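Local coordinates for protein alpha-glucosidase ([Eubacterium] rectale, PDB 6PNR) that probably hydrolyses alpha-sulfoquinovosides derived from sulfolipid, as a family 31 glycoside hydrolase, and here holds an aza-sugar inhibitor in its active site, at residues A[269-274]-A[437-442]; A[453-458]-A[519-524]; A[385-390]-A[421-426]. All blocks are in the same frame, centred on the assembly; numbering follows the deposited sequence.

Contact 1: A[269-274]-A[437-442]; sequences GIWCQD and VYFMRA. With 9VH ([(3~{S},4~{R},5~{R})-4,5-bis(oxidanyl)piperidin-3-yl]methanesulfonic acid), chain C.
Trp271 and Phe439 make a T-shaped aromatic pair. The Phe439 ring turns an edge to one face of the indole, with its CZ 4.3 Å from Trp271 NE1. The centroids of the Phe439 ring and the five-membered ring of Trp271 lie 5.8 Å apart, and the two planes stand at 69°. The contact is limited to these two rings and asks no hydrogen bond of either; the indole N-H is already spent on the carbonyl oxygen of Gly317. Arg521 makes a cation-pi contact with the same tryptophan.

The rings meet inside a TIM barrel. Strands 267-271 and 437-439 belong to its parallel sheet but are separated there by 314-319 and 386-389, so the pair reaches across the barrel interior; Leu316 and Met388, from the two intervening strands, pack against both aromatic side chains.

Polar contacts with the ligand, the aza-sugar 9VH, come from Gln273 and Arg441, further along each chain. Gln273 OE1 accepts a hydrogen bond from the hydroxyl O5 of 9VH at 2.6 Å. Its CG sits between the backbone N and the carbonyl carbon (chi1 65°), and from there the chain runs out extended, which brings the amide to the hydroxyl O5; NE2, the other end of the amide, is bonded to Gln247. From the 437-442 side comes Arg441, whose NH1 lies 3.3 Å from the ring nitrogen N1 of 9VH, approached obliquely to the guanidinium plane. A salt bridge from Arg441 NE to Glu393 and a cation-pi contact with Phe391 hold that group in place.

Contact 2: A[453-458]-A[519-524]; sequences LLWAGD and FMRTHE. With 9VH ([(3~{S},4~{R},5~{R})-4,5-bis(oxidanyl)piperidin-3-yl]methanesulfonic acid), chain C.
His523 NE2 is held by two hydroxyls of the bound aza-sugar 9VH, O4 and O5, each 3.0 Å away. It donates to O5, while the bond with O4 could run either way; O4 lies at the edge of the imidazole, in its plane. With CG anti to the backbone N (chi1 -163°), the imidazole extends from the 519-524 chain into the pocket. From the 453-458 chain, Trp455 brings CZ2 to 3.9 Å from 9VH O4, and Asp458 OD1 approaches the ring carbon C4 of 9VH at 3.5 Å.

Behind this sugar-binding layer, Arg521 meets Trp455 in a cation-pi contact. The guanidinium stands almost upright on the indole, the planes 83° apart, and sends its NH2 over one face, 3.3 Å from Trp455 CD1. Its CZ is 4.8 Å from the centroid of the five-membered ring. A bend at chi3 lets the otherwise extended arginine chain bring its head to this position. The charge has a second partner, since NH2 also forms a salt bridge with Asp490, and NE is bonded to His488.

Two residues back along each chain the contact turns apolar. Leu453 CD2 sits over a face of Phe519 as a CH-pi donor, 3.8 Å from the ring centroid, next to Val437 and Phe439 of strand 437-439, inside the TIM barrel.

Along the two chains from Leu453 and Phe519 toward the ligand, a methyl over a ring gives way to a cation over a ring and then to an imidazole bonded to hydroxyls. The buried arginine charge is probably balanced largely by Asp490 and softened by the indole face, while gripping two adjacent hydroxyls with one nitrogen is consistent with His523 helping to fix the orientation of the piperidine ring.

Contact 3: A[385-390]-A[421-426]; sequences DGWMAD and KCNYEA. With 9VH ([(3~{S},4~{R},5~{R})-4,5-bis(oxidanyl)piperidin-3-yl]methanesulfonic acid), chain C.
Trp387 gives its indole N-H to Asn423 and ties a barrel strand to a covering helix. Strand 386-389, helix 408-429 and strand 437-439 follow one another as a beta-alpha-beta crossover of the TIM barrel, the two strands lying side by side and parallel, and this buried bond joins the first strand to the helix.

The bond from CA to CB of Trp387 is directed toward the helix; chi1 of 58° sets CG between the two backbone branches and helps turn the NE1 edge of the indole to Asn423. Next along the ring, CD1 passes Asn423 OD1 at 4.0 Å, and NE1 then donates to that oxygen at 2.8 Å, the N-H...O angle a fairly straight 162°. The oxygen lies practically in the indole plane, whereas on the amide side the donor stands 26° out of the carbonyl plane. Beyond the nitrogen, CE2 and CZ2 also skirt OD1, and the indole packs against Ile375, Thr379 and Leu380 of helix 365-380. A leucine in this place would probably leave Asn423 OD1 without its buried donor and open a gap between the strand and the two helices.

Two residues on, Ala389 offers its methyl to the same amide, CB lying 3.7 Å from Asn423 OD1 and slightly farther from ND2. That nitrogen is bonded to Trp419 O one helical turn earlier, which fixes which end of the amide faces the strand.

Met388, between the two, sends its side chain into the barrel instead. Bent at its last torsion, it brings CE to 3.4 Å from the hydroxyl O4 of the aza-sugar 9VH.

In the fold
All three contacts are buried in one TIM barrel, and all include residues that touch the aza-sugar. Contacts 1 and 2 fill the interior with rings, contact 1 by an aromatic pair alone, contact 2 by a methyl over one ring and an arginine over another. Contact 3 works on the outer side of the wall, where strand meets helix and a single side-chain hydrogen bond takes the place of the aromatic and cation-pi contacts. Backbone links join them: Phe439 of contact 1 probably bonds to Trp387 and Ala389 of contact 3, and Met440 to Leu453 and Trp455 of contact 2. Contacts 2 and 3 meet where Trp455 packs on Met388 and Asp390.

Contact 1: A[269-274]-A[437-442]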
loop_
_atom_site.group_PDB
_atom_site.type_symbol
_atom_site.label_atom_id
_atom_site.label_comp_id
_atom_site.label_asym_id
_atom_site.label_seq_id
_atom_site.Cartn_x
_atom_site.Cartn_y
_atom_site.Cartn_z
ATOM N N GLY A 269 -24.009 -37.023 -1.609
ATOM C CA GLY A 269 -23.154 -37.297 -0.472
ATOM C C GLY A 269 -23.353 -36.280 0.630
ATOM O O GLY A 269 -23.831 -35.163 0.400
ATOM N N ILE A 270 -22.982 -36.689 1.839
ATOM C CA ILE A 270 -22.963 -35.801 3.003
ATOM C C ILE A 270 -21.504 -35.504 3.321
ATOM O O ILE A 270 -20.696 -36.423 3.501
ATOM C CB ILE A 270 -23.706 -36.425 4.200
ATOM C CG1 ILE A 270 -23.703 -35.472 5.395
ATOM C CG2 ILE A 270 -23.107 -37.787 4.586
ATOM C CD1 ILE A 270 -24.392 -36.041 6.627
ATOM N N TRP A 271 -21.150 -34.219 3.341
ATOM C CA TRP A 271 -19.786 -33.773 3.598
ATOM C C TRP A 271 -19.762 -33.176 5.001
ATOM O O TRP A 271 -20.303 -32.086 5.219
ATOM C CB TRP A 271 -19.329 -32.747 2.550
ATOM C CG TRP A 271 -18.055 -32.075 2.918
ATOM C CD1 TRP A 271 -16.864 -32.675 3.219
ATOM C CD2 TRP A 271 -17.839 -30.667 3.037
ATOM N NE1 TRP A 271 -15.917 -31.720 3.519
ATOM C CE2 TRP A 271 -16.495 -30.480 3.418
ATOM C CE3 TRP A 271 -18.659 -29.544 2.866
ATOM C CZ2 TRP A 271 -15.949 -29.216 3.638
ATOM C CZ3 TRP A 271 -18.111 -28.285 3.085
ATOM C CH2 TRP A 271 -16.776 -28.134 3.469
ATOM N N CYS A 272 -19.172 -33.904 5.960
ATOM C CA CYS A 272 -19.057 -33.438 7.344
ATOM C C CYS A 272 -17.605 -33.083 7.601
ATOM O O CYS A 272 -16.800 -33.953 7.947
ATOM C CB CYS A 272 -19.531 -34.490 8.343
ATOM S SG CYS A 272 -21.252 -34.926 8.174
ATOM N N GLN A 273 -17.269 -31.797 7.467
ATOM C CA GLN A 273 -15.880 -31.415 7.685
ATOM C C GLN A 273 -15.449 -31.600 9.131
ATOM O O GLN A 273 -14.247 -31.727 9.391
ATOM C CB GLN A 273 -15.638 -29.964 7.252
ATOM C CG GLN A 273 -16.382 -28.908 8.061
ATOM C CD GLN A 273 -15.825 -27.500 7.808
ATOM O OE1 GLN A 273 -15.051 -27.284 6.869
ATOM N NE2 GLN A 273 -16.215 -26.549 8.640
ATOM N N ASP A 274 -16.392 -31.621 10.078
ATOM C CA ASP A 274 -16.068 -31.861 11.482
ATOM C C ASP A 274 -16.105 -33.349 11.836
ATOM O O ASP A 274 -16.236 -33.696 13.017
ATOM C CB ASP A 274 -17.006 -31.064 12.404
ATOM C CG ASP A 274 -18.445 -31.569 12.376
ATOM O OD1 ASP A 274 -18.788 -32.368 11.479
ATOM O OD2 ASP A 274 -19.248 -31.168 13.255
ATOM N N VAL A 437 -12.906 -38.901 -4.685
ATOM C CA VAL A 437 -12.460 -37.601 -5.170
ATOM C C VAL A 437 -12.140 -36.701 -3.988
ATOM O O VAL A 437 -12.913 -36.628 -3.026
ATOM C CB VAL A 437 -13.507 -36.953 -6.103
ATOM C CG1 VAL A 437 -14.876 -36.861 -5.433
ATOM C CG2 VAL A 437 -13.017 -35.585 -6.585
ATOM N N TYR A 438 -10.990 -36.030 -4.048
ATOM C CA TYR A 438 -10.664 -34.995 -3.079
ATOM C C TYR A 438 -10.621 -33.661 -3.812
ATOM O O TYR A 438 -10.406 -33.607 -5.026
ATOM C CB TYR A 438 -9.332 -35.267 -2.348
ATOM C CG TYR A 438 -8.194 -35.589 -3.292
ATOM C CD1 TYR A 438 -7.984 -36.888 -3.736
ATOM C CD2 TYR A 438 -7.348 -34.590 -3.758
ATOM C CE1 TYR A 438 -6.955 -37.188 -4.626
ATOM C CE2 TYR A 438 -6.322 -34.872 -4.659
ATOM C CZ TYR A 438 -6.130 -36.175 -5.084
ATOM O OH TYR A 438 -5.120 -36.467 -5.975
ATOM N N PHE A 439 -10.870 -32.581 -3.093
ATOM C CA PHE A 439 -10.835 -31.278 -3.744
ATOM C C PHE A 439 -9.921 -30.343 -2.976
ATOM O O PHE A 439 -9.934 -30.321 -1.742
ATOM C CB PHE A 439 -12.251 -30.676 -3.924
ATOM C CG PHE A 439 -13.214 -30.983 -2.800
ATOM C CD1 PHE A 439 -13.870 -32.207 -2.732
ATOM C CD2 PHE A 439 -13.500 -30.017 -1.833
ATOM C CE1 PHE A 439 -14.771 -32.473 -1.709
ATOM C CE2 PHE A 439 -14.400 -30.279 -0.802
ATOM C CZ PHE A 439 -15.029 -31.488 -0.733
ATOM N N MET A 440 -9.107 -29.594 -3.719
ATOM C CA MET A 440 -8.093 -28.713 -3.161
ATOM C C MET A 440 -8.345 -27.273 -3.587
ATOM O O MET A 440 -8.870 -27.007 -4.672
ATOM C CB MET A 440 -6.697 -29.147 -3.614
ATOM C CG MET A 440 -6.437 -30.647 -3.461
ATOM S SD MET A 440 -4.739 -31.066 -3.862
ATOM C CE MET A 440 -3.835 -30.188 -2.585
ATOM N N ARG A 441 -7.966 -26.336 -2.721
ATOM C CA ARG A 441 -8.002 -24.925 -3.079
ATOM C C ARG A 441 -6.626 -24.370 -3.440
ATOM O O ARG A 441 -6.543 -23.413 -4.207
ATOM C CB ARG A 441 -8.591 -24.096 -1.926
ATOM C CG ARG A 441 -7.725 -24.071 -0.672
ATOM C CD ARG A 441 -8.319 -23.196 0.453
ATOM N NE ARG A 441 -7.312 -22.883 1.465
ATOM C CZ ARG A 441 -7.542 -22.177 2.576
ATOM N NH1 ARG A 441 -8.751 -21.689 2.829
ATOM N NH2 ARG A 441 -6.552 -21.941 3.426
ATOM N N ALA A 442 -5.544 -24.942 -2.912
ATOM C CA ALA A 442 -4.199 -24.509 -3.254
ATOM C C ALA A 442 -3.618 -25.377 -4.368
ATOM O O ALA A 442 -4.041 -26.514 -4.594
ATOM C CB ALA A 442 -3.280 -24.554 -2.033
HETATM O O1 9VH C . -11.959 -23.757 10.008
HETATM S S1 9VH C . -10.999 -24.732 9.519
HETATM O O2 9VH C . -9.763 -24.081 9.162
HETATM O O3 9VH C . -10.856 -25.833 10.440
HETATM C C1 9VH C . -11.729 -25.376 8.039
HETATM C C2 9VH C . -11.878 -24.354 6.904
HETATM C C3 9VH C . -10.501 -24.112 6.304
HETATM N N1 9VH C . -10.439 -23.403 5.027
HETATM C C4 9VH C . -11.341 -23.977 4.028
HETATM C C5 9VH C . -12.762 -24.013 4.567
HETATM O O4 9VH C . -13.604 -24.570 3.561
HETATM C C6 9VH C . -12.825 -24.872 5.823
HETATM O O5 9VH C . -14.158 -24.922 6.326
#

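Contact 2: A[453-458]-A[519-524]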
loop_
_atom_site.group_PDB
_atom_site.type_symbol
_atom_site.label_atom_id
_atom_site.label_comp_id
_atom_site.label_asym_id
_atom_site.label_seq_id
_atom_site.Cartn_x
_atom_site.Cartn_y
_atom_site.Cartn_z
ATOM N N LEU A 453 -9.789 -32.510 -8.252
ATOM C CA LEU A 453 -10.843 -31.509 -8.367
ATOM C C LEU A 453 -10.437 -30.250 -7.606
ATOM O O LEU A 453 -10.060 -30.334 -6.434
ATOM C CB LEU A 453 -12.174 -32.055 -7.827
ATOM C CG LEU A 453 -13.360 -31.078 -7.707
ATOM C CD1 LEU A 453 -13.840 -30.602 -9.082
ATOM C CD2 LEU A 453 -14.517 -31.711 -6.957
ATOM N N LEU A 454 -10.491 -29.090 -8.258
ATOM C CA LEU A 454 -10.278 -27.814 -7.586
ATOM C C LEU A 454 -11.580 -27.326 -6.964
ATOM O O LEU A 454 -12.671 -27.718 -7.380
ATOM C CB LEU A 454 -9.781 -26.745 -8.566
ATOM C CG LEU A 454 -8.302 -26.538 -8.872
ATOM C CD1 LEU A 454 -8.162 -25.265 -9.708
ATOM C CD2 LEU A 454 -7.503 -26.426 -7.599
ATOM N N TRP A 455 -11.457 -26.454 -5.958
ATOM C CA TRP A 455 -12.547 -25.543 -5.639
ATOM C C TRP A 455 -11.942 -24.162 -5.428
ATOM O O TRP A 455 -10.746 -24.018 -5.152
ATOM C CB TRP A 455 -13.417 -26.028 -4.448
ATOM C CG TRP A 455 -13.194 -25.412 -3.078
ATOM C CD1 TRP A 455 -13.900 -24.382 -2.510
ATOM C CD2 TRP A 455 -12.254 -25.849 -2.082
ATOM N NE1 TRP A 455 -13.437 -24.137 -1.241
ATOM C CE2 TRP A 455 -12.425 -25.018 -0.953
ATOM C CE3 TRP A 455 -11.282 -26.863 -2.038
ATOM C CZ2 TRP A 455 -11.650 -25.156 0.205
ATOM C CZ3 TRP A 455 -10.519 -27.005 -0.896
ATOM C CH2 TRP A 455 -10.703 -26.148 0.216
ATOM N N ALA A 456 -12.772 -23.137 -5.626
ATOM C CA ALA A 456 -12.318 -21.748 -5.636
ATOM C C ALA A 456 -11.915 -21.226 -4.252
ATOM O O ALA A 456 -11.724 -20.009 -4.124
ATOM C CB ALA A 456 -13.402 -20.847 -6.247
ATOM N N GLY A 457 -11.768 -22.040 -3.213
ATOM C CA GLY A 457 -11.311 -21.508 -1.942
ATOM C C GLY A 457 -12.421 -20.734 -1.254
ATOM O O GLY A 457 -13.605 -20.879 -1.583
ATOM N N ASP A 458 -12.026 -19.896 -0.294
ATOM C CA ASP A 458 -12.967 -19.121 0.510
ATOM C C ASP A 458 -13.372 -17.844 -0.222
ATOM O O ASP A 458 -12.530 -16.972 -0.457
ATOM C CB ASP A 458 -12.341 -18.717 1.846
ATOM C CG ASP A 458 -11.899 -19.893 2.702
ATOM O OD1 ASP A 458 -12.192 -21.060 2.364
ATOM O OD2 ASP A 458 -11.268 -19.613 3.752
ATOM N N PHE A 519 -19.821 -30.153 -9.995
ATOM C CA PHE A 519 -19.856 -30.670 -8.622
ATOM C C PHE A 519 -20.562 -29.652 -7.727
ATOM O O PHE A 519 -20.031 -28.558 -7.517
ATOM C CB PHE A 519 -18.416 -30.923 -8.171
ATOM C CG PHE A 519 -18.252 -31.706 -6.886
ATOM C CD1 PHE A 519 -18.304 -33.096 -6.877
ATOM C CD2 PHE A 519 -17.921 -31.048 -5.699
ATOM C CE1 PHE A 519 -18.093 -33.813 -5.698
ATOM C CE2 PHE A 519 -17.715 -31.755 -4.519
ATOM C CZ PHE A 519 -17.793 -33.143 -4.523
ATOM N N MET A 520 -21.750 -30.002 -7.213
ATOM C CA MET A 520 -22.572 -29.116 -6.380
ATOM C C MET A 520 -22.353 -29.417 -4.896
ATOM O O MET A 520 -22.733 -30.496 -4.419
ATOM C CB MET A 520 -24.061 -29.271 -6.702
ATOM C CG MET A 520 -24.500 -28.705 -8.039
ATOM S SD MET A 520 -26.298 -28.665 -8.211
ATOM C CE MET A 520 -26.731 -27.175 -7.268
ATOM N N ARG A 521 -21.791 -28.450 -4.156
ATOM C CA ARG A 521 -21.493 -28.638 -2.739
ATOM C C ARG A 521 -21.826 -27.381 -1.935
ATOM O O ARG A 521 -21.443 -26.274 -2.324
ATOM C CB ARG A 521 -20.014 -29.016 -2.542
ATOM C CG ARG A 521 -19.624 -29.277 -1.086
ATOM C CD ARG A 521 -18.120 -29.607 -0.967
ATOM N NE ARG A 521 -17.268 -28.608 -1.628
ATOM C CZ ARG A 521 -17.028 -27.397 -1.134
ATOM N NH1 ARG A 521 -17.584 -27.035 0.018
ATOM N NH2 ARG A 521 -16.234 -26.545 -1.784
ATOM N N THR A 522 -22.536 -27.553 -0.810
ATOM C CA THR A 522 -22.845 -26.441 0.080
ATOM C C THR A 522 -21.807 -26.383 1.201
ATOM O O THR A 522 -20.937 -27.246 1.336
ATOM C CB THR A 522 -24.269 -26.554 0.664
ATOM O OG1 THR A 522 -24.333 -27.646 1.592
ATOM C CG2 THR A 522 -25.315 -26.741 -0.430
ATOM N N HIS A 523 -21.902 -25.347 2.030
ATOM C CA HIS A 523 -20.938 -25.170 3.110
ATOM C C HIS A 523 -21.602 -24.319 4.176
ATOM O O HIS A 523 -22.199 -23.291 3.849
ATOM C CB HIS A 523 -19.657 -24.495 2.578
ATOM C CG HIS A 523 -18.464 -24.612 3.477
ATOM N ND1 HIS A 523 -18.560 -24.669 4.852
ATOM C CD2 HIS A 523 -17.136 -24.648 3.190
ATOM C CE1 HIS A 523 -17.346 -24.755 5.374
ATOM N NE2 HIS A 523 -16.464 -24.743 4.387
ATOM N N GLU A 524 -21.516 -24.741 5.438
ATOM C CA GLU A 524 -22.102 -23.914 6.492
ATOM C C GLU A 524 -21.333 -22.605 6.693
ATOM O O GLU A 524 -21.904 -21.639 7.219
ATOM C CB GLU A 524 -22.196 -24.709 7.808
ATOM C CG GLU A 524 -23.310 -25.760 7.790
ATOM C CD GLU A 524 -23.507 -26.480 9.117
ATOM O OE1 GLU A 524 -22.668 -26.309 10.018
ATOM O OE2 GLU A 524 -24.518 -27.219 9.255
HETATM O O1 9VH C . -11.959 -23.757 10.008
HETATM S S1 9VH C . -10.999 -24.732 9.519
HETATM O O2 9VH C . -9.763 -24.081 9.162
HETATM O O3 9VH C . -10.856 -25.833 10.440
HETATM C C1 9VH C . -11.729 -25.376 8.039
HETATM C C2 9VH C . -11.878 -24.354 6.904
HETATM C C3 9VH C . -10.501 -24.112 6.304
HETATM N N1 9VH C . -10.439 -23.403 5.027
HETATM C C4 9VH C . -11.341 -23.977 4.028
HETATM C C5 9VH C . -12.762 -24.013 4.567
HETATM O O4 9VH C . -13.604 -24.570 3.561
HETATM C C6 9VH C . -12.825 -24.872 5.823
HETATM O O5 9VH C . -14.158 -24.922 6.326
#

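Contact 3: A[385-390]-A[421-426]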
loop_
_atom_site.group_PDB
_atom_site.type_symbol
_atom_site.label_atom_id
_atom_site.label_comp_id
_atom_site.label_asym_id
_atom_site.label_seq_id
_atom_site.Cartn_x
_atom_site.Cartn_y
_atom_site.Cartn_z
ATOM N N ASP A 385 -15.448 -41.667 0.985
ATOM C CA ASP A 385 -15.282 -41.704 -0.464
ATOM C C ASP A 385 -14.876 -40.365 -1.072
ATOM O O ASP A 385 -14.769 -40.252 -2.295
ATOM C CB ASP A 385 -16.567 -42.206 -1.107
ATOM C CG ASP A 385 -16.739 -43.706 -0.934
ATOM O OD1 ASP A 385 -15.749 -44.434 -1.167
ATOM O OD2 ASP A 385 -17.842 -44.150 -0.541
ATOM N N GLY A 386 -14.628 -39.356 -0.259
ATOM C CA GLY A 386 -14.143 -38.096 -0.791
ATOM C C GLY A 386 -13.853 -37.182 0.369
ATOM O O GLY A 386 -14.249 -37.450 1.504
ATOM N N TRP A 387 -13.129 -36.102 0.078
ATOM C CA TRP A 387 -12.802 -35.193 1.164
ATOM C C TRP A 387 -12.275 -33.870 0.625
ATOM O O TRP A 387 -11.745 -33.785 -0.487
ATOM C CB TRP A 387 -11.775 -35.801 2.131
ATOM C CG TRP A 387 -10.451 -36.217 1.516
ATOM C CD1 TRP A 387 -9.318 -35.473 1.423
ATOM C CD2 TRP A 387 -10.127 -37.505 0.982
ATOM N NE1 TRP A 387 -8.306 -36.216 0.847
ATOM C CE2 TRP A 387 -8.779 -37.468 0.575
ATOM C CE3 TRP A 387 -10.842 -38.689 0.827
ATOM C CZ2 TRP A 387 -8.144 -38.559 -0.011
ATOM C CZ3 TRP A 387 -10.207 -39.774 0.239
ATOM C CH2 TRP A 387 -8.870 -39.699 -0.164
ATOM N N MET A 388 -12.433 -32.838 1.443
ATOM C CA MET A 388 -11.708 -31.594 1.235
ATOM C C MET A 388 -10.255 -31.808 1.635
ATOM O O MET A 388 -9.978 -32.256 2.754
ATOM C CB MET A 388 -12.335 -30.474 2.060
ATOM C CG MET A 388 -11.626 -29.125 1.901
ATOM S SD MET A 388 -12.452 -27.767 2.782
ATOM C CE MET A 388 -13.812 -27.410 1.680
ATOM N N ALA A 389 -9.331 -31.532 0.716
ATOM C CA ALA A 389 -7.896 -31.633 0.987
ATOM C C ALA A 389 -7.358 -30.206 0.997
ATOM O O ALA A 389 -6.969 -29.656 -0.036
ATOM C CB ALA A 389 -7.190 -32.514 -0.050
ATOM N N ASP A 390 -7.304 -29.627 2.190
ATOM C CA ASP A 390 -7.300 -28.192 2.383
ATOM C C ASP A 390 -5.884 -27.663 2.590
ATOM O O ASP A 390 -4.927 -28.412 2.793
ATOM C CB ASP A 390 -8.185 -27.870 3.588
ATOM C CG ASP A 390 -8.589 -26.423 3.666
ATOM O OD1 ASP A 390 -8.374 -25.632 2.714
ATOM O OD2 ASP A 390 -9.142 -26.086 4.716
ATOM N N LYS A 421 0.223 -34.380 -4.326
ATOM C CA LYS A 421 0.840 -35.676 -4.604
ATOM C C LYS A 421 0.581 -36.672 -3.478
ATOM O O LYS A 421 0.366 -37.864 -3.724
ATOM C CB LYS A 421 2.340 -35.482 -4.803
ATOM C CG LYS A 421 3.058 -36.630 -5.472
ATOM C CD LYS A 421 4.504 -36.240 -5.762
ATOM C CE LYS A 421 5.134 -37.190 -6.769
ATOM N NZ LYS A 421 6.511 -36.743 -7.139
ATOM N N CYS A 422 0.626 -36.207 -2.235
ATOM C CA CYS A 422 0.313 -37.075 -1.105
ATOM C C CYS A 422 -1.075 -37.685 -1.248
ATOM O O CYS A 422 -1.253 -38.897 -1.087
ATOM C CB CYS A 422 0.421 -36.281 0.193
ATOM S SG CYS A 422 0.354 -37.325 1.646
ATOM N N ASN A 423 -2.073 -36.852 -1.555
ATOM C CA ASN A 423 -3.442 -37.330 -1.713
ATOM C C ASN A 423 -3.572 -38.227 -2.930
ATOM O O ASN A 423 -4.250 -39.258 -2.881
ATOM C CB ASN A 423 -4.403 -36.149 -1.831
ATOM C CG ASN A 423 -4.651 -35.475 -0.489
ATOM O OD1 ASN A 423 -5.555 -35.860 0.257
ATOM N ND2 ASN A 423 -3.828 -34.496 -0.166
ATOM N N TYR A 424 -2.925 -37.845 -4.026
ATOM C CA TYR A 424 -3.021 -38.616 -5.255
ATOM C C TYR A 424 -2.487 -40.029 -5.050
ATOM O O TYR A 424 -3.113 -41.010 -5.462
ATOM C CB TYR A 424 -2.260 -37.886 -6.372
ATOM C CG TYR A 424 -2.263 -38.607 -7.711
ATOM C CD1 TYR A 424 -3.312 -38.447 -8.605
ATOM C CD2 TYR A 424 -1.201 -39.421 -8.092
ATOM C CE1 TYR A 424 -3.315 -39.094 -9.837
ATOM C CE2 TYR A 424 -1.199 -40.072 -9.330
ATOM C CZ TYR A 424 -2.259 -39.905 -10.188
ATOM O OH TYR A 424 -2.272 -40.540 -11.417
ATOM N N GLU A 425 -1.342 -40.152 -4.383
ATOM C CA GLU A 425 -0.744 -41.471 -4.219
ATOM C C GLU A 425 -1.548 -42.328 -3.247
ATOM O O GLU A 425 -1.754 -43.525 -3.496
ATOM C CB GLU A 425 0.720 -41.322 -3.801
ATOM C CG GLU A 425 1.543 -40.757 -4.971
ATOM C CD GLU A 425 3.048 -40.695 -4.734
ATOM O OE1 GLU A 425 3.532 -41.056 -3.636
ATOM O OE2 GLU A 425 3.754 -40.275 -5.676
ATOM N N ALA A 426 -2.070 -41.729 -2.170
ATOM C CA ALA A 426 -2.981 -42.467 -1.292
ATOM C C ALA A 426 -4.140 -43.071 -2.079
ATOM O O ALA A 426 -4.471 -44.256 -1.917
ATOM C CB ALA A 426 -3.510 -41.559 -0.175
HETATM O O1 9VH C . -11.959 -23.757 10.008
HETATM S S1 9VH C . -10.999 -24.732 9.519
HETATM O O2 9VH C . -9.763 -24.081 9.162
HETATM O O3 9VH C . -10.856 -25.833 10.440
HETATM C C1 9VH C . -11.729 -25.376 8.039
HETATM C C2 9VH C . -11.878 -24.354 6.904
HETATM C C3 9VH C . -10.501 -24.112 6.304
HETATM N N1 9VH C . -10.439 -23.403 5.027
HETATM C C4 9VH C . -11.341 -23.977 4.028
HETATM C C5 9VH C . -12.762 -24.013 4.567
HETATM O O4 9VH C . -13.604 -24.570 3.561
HETATM C C6 9VH C . -12.825 -24.872 5.823
HETATM O O5 9VH C . -14.158 -24.922 6.326
#